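Local coordinates for protein Non-ribosomal peptide synthetase (Methanobrevibacter ruminantium, PDB 6VTJ) that probably carries a peptide on the phosphopantetheine arm of its carrier domain and releases it by NAD(P)H-dependent reduction in the adjoining reductase domain, at residues L374-T379 with H463-D468. Numbering follows the deposited sequence.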
loop_
_atom_site.group_PDB
_atom_site.type_symbol
_atom_site.label_atom_id
_atom_site.label_comp_id
_atom_site.label_asym_id
_atom_site.label_seq_id
_atom_site.Cartn_x
_atom_site.Cartn_y
_atom_site.Cartn_z
ATOM N N LEU A 374 -7.054 -2.189 -16.021
ATOM C CA LEU A 374 -7.147 -2.761 -17.354
ATOM C C LEU A 374 -7.449 -1.697 -18.401
ATOM O O LEU A 374 -6.932 -1.764 -19.520
ATOM C CB LEU A 374 -8.204 -3.860 -17.376
ATOM C CG LEU A 374 -7.789 -5.096 -16.591
ATOM C CD1 LEU A 374 -8.797 -6.220 -16.825
ATOM C CD2 LEU A 374 -6.378 -5.541 -16.968
ATOM N N ALA A 375 -8.277 -0.697 -18.065
ATOM C CA ALA A 375 -8.575 0.353 -19.048
ATOM C C ALA A 375 -7.366 1.243 -19.291
ATOM O O ALA A 375 -7.044 1.570 -20.438
ATOM C CB ALA A 375 -9.770 1.203 -18.594
ATOM N N LEU A 376 -6.700 1.678 -18.220
ATOM C CA LEU A 376 -5.575 2.586 -18.372
ATOM C C LEU A 376 -4.390 1.918 -19.049
ATOM O O LEU A 376 -3.574 2.617 -19.656
ATOM C CB LEU A 376 -5.177 3.160 -17.009
ATOM C CG LEU A 376 -6.301 4.011 -16.395
ATOM C CD1 LEU A 376 -6.048 4.338 -14.920
ATOM C CD2 LEU A 376 -6.537 5.292 -17.205
ATOM N N SER A 377 -4.290 0.581 -18.991
ATOM C CA SER A 377 -3.181 -0.089 -19.663
ATOM C C SER A 377 -3.247 0.064 -21.184
ATOM O O SER A 377 -2.223 -0.107 -21.851
ATOM C CB SER A 377 -3.158 -1.569 -19.264
ATOM O OG SER A 377 -3.002 -1.704 -17.841
ATOM N N LYS A 378 -4.413 0.416 -21.743
ATOM C CA LYS A 378 -4.589 0.566 -23.189
ATOM C C LYS A 378 -4.411 2.006 -23.693
ATOM O O LYS A 378 -4.563 2.245 -24.900
ATOM C CB LYS A 378 -5.976 0.062 -23.613
ATOM C CG LYS A 378 -6.378 -1.367 -23.173
ATOM C CD LYS A 378 -7.798 -1.653 -23.711
ATOM C CE LYS A 378 -8.379 -2.995 -23.287
ATOM N NZ LYS A 378 -8.848 -2.947 -21.881
ATOM N N THR A 379 -4.092 2.966 -22.815
ATOM C CA THR A 379 -3.918 4.362 -23.219
ATOM C C THR A 379 -2.677 4.522 -24.118
ATOM O O THR A 379 -1.815 3.642 -24.158
ATOM C CB THR A 379 -3.813 5.253 -21.979
ATOM O OG1 THR A 379 -2.741 4.812 -21.138
ATOM C CG2 THR A 379 -5.150 5.249 -21.174
ATOM N N HIS A 463 -13.034 8.553 -17.799
ATOM C CA HIS A 463 -14.383 8.788 -18.276
ATOM C C HIS A 463 -14.435 8.673 -19.793
ATOM O O HIS A 463 -15.343 8.036 -20.349
ATOM C CB HIS A 463 -14.889 10.145 -17.828
ATOM C CG HIS A 463 -16.229 10.469 -18.393
ATOM N ND1 HIS A 463 -17.403 10.046 -17.806
ATOM C CD2 HIS A 463 -16.584 11.125 -19.525
ATOM C CE1 HIS A 463 -18.426 10.456 -18.537
ATOM N NE2 HIS A 463 -17.957 11.107 -19.588
ATOM N N SER A 464 -13.427 9.219 -20.472
ATOM C CA SER A 464 -13.379 9.079 -21.920
ATOM C C SER A 464 -13.350 7.611 -22.314
ATOM O O SER A 464 -13.925 7.233 -23.338
ATOM C CB SER A 464 -12.180 9.852 -22.465
ATOM O OG SER A 464 -11.803 9.382 -23.739
ATOM N N LEU A 465 -12.778 6.758 -21.467
ATOM C CA LEU A 465 -12.678 5.329 -21.724
ATOM C C LEU A 465 -13.916 4.555 -21.291
ATOM O O LEU A 465 -13.938 3.328 -21.418
ATOM C CB LEU A 465 -11.436 4.760 -21.019
ATOM C CG LEU A 465 -10.119 5.259 -21.606
ATOM C CD1 LEU A 465 -8.896 4.826 -20.737
ATOM C CD2 LEU A 465 -9.960 4.799 -23.078
ATOM N N GLY A 466 -14.948 5.239 -20.806
ATOM C CA GLY A 466 -16.176 4.588 -20.397
ATOM C C GLY A 466 -16.260 4.215 -18.935
ATOM O O GLY A 466 -17.161 3.453 -18.557
ATOM N N PHE A 467 -15.376 4.747 -18.095
ATOM C CA PHE A 467 -15.267 4.352 -16.694
ATOM C C PHE A 467 -15.584 5.558 -15.817
ATOM O O PHE A 467 -14.924 6.599 -15.930
ATOM C CB PHE A 467 -13.860 3.811 -16.409
ATOM C CG PHE A 467 -13.612 3.450 -14.968
ATOM C CD1 PHE A 467 -13.492 4.428 -13.996
ATOM C CD2 PHE A 467 -13.467 2.118 -14.594
ATOM C CE1 PHE A 467 -13.275 4.092 -12.672
ATOM C CE2 PHE A 467 -13.247 1.772 -13.259
ATOM C CZ PHE A 467 -13.152 2.757 -12.300
ATOM N N ASP A 468 -16.575 5.413 -14.938
ATOM C CA ASP A 468 -16.825 6.357 -13.855
ATOM C C ASP A 468 -16.731 5.603 -12.530
ATOM O O ASP A 468 -17.061 4.412 -12.457
ATOM C CB ASP A 468 -18.212 7.023 -13.970
ATOM C CG ASP A 468 -18.246 8.189 -14.958
ATOM O OD1 ASP A 468 -17.265 8.422 -15.661
ATOM O OD2 ASP A 468 -19.277 8.903 -15.023
#
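With CG anti to its carbonyl carbon (chi1 -68°), Leu-465 sends its CD1 methyl into the turn that follows helix 366-376; there it meets Thr-379, whose CG2 is likewise anti to its own carbonyl carbon. The two side chains cross at about a right angle, Thr-379 CG2 lying 3.8 Å from Leu-465 CD1. Leu-465 CD1 also lies 3.8 Å from Ala-375 O, with Ala-375 CB a little farther off; the short side chain of Ala-375, pointing at Leu-465, lets the leucine come close to the helix backbone. Leu-376 adds its CD2, 4.3 Å from Leu-465 CD1, and continues inward to Phe-386 and Cys-388 of strand 385-388.

This is apolar packing in the reductase part of the chain, whose mainly parallel sheet and flanking helices follow the Rossmann-type pattern of the short-chain dehydrogenase/reductase family, and it joins the ends of helices 366-376 and 456-464. The first helix runs into a type I turn from Leu-376 to Thr-379, the second closes in a Schellman motif at Gly-466, where positive phi suits a residue without a side chain. Threonine does two jobs: while its methyl faces Leu-465, its OG1 donates to Leu-376 O at 2.8 Å, in the carbonyl plane, and Thr-379 N reaches the same oxygen. A serine in place of Thr-379 could keep this hydroxyl but would probably leave Leu-465 CD1 without the methyl it packs against. Across Gly-466, His-463 ND1 donates to the syn lone pair of Asp-468 OD1 at 2.7 Å, nearly straight at 167°, tying the last helical turn to the chain leaving it. Phe-118 of helix 115-120 touches both Thr-379 and Leu-465.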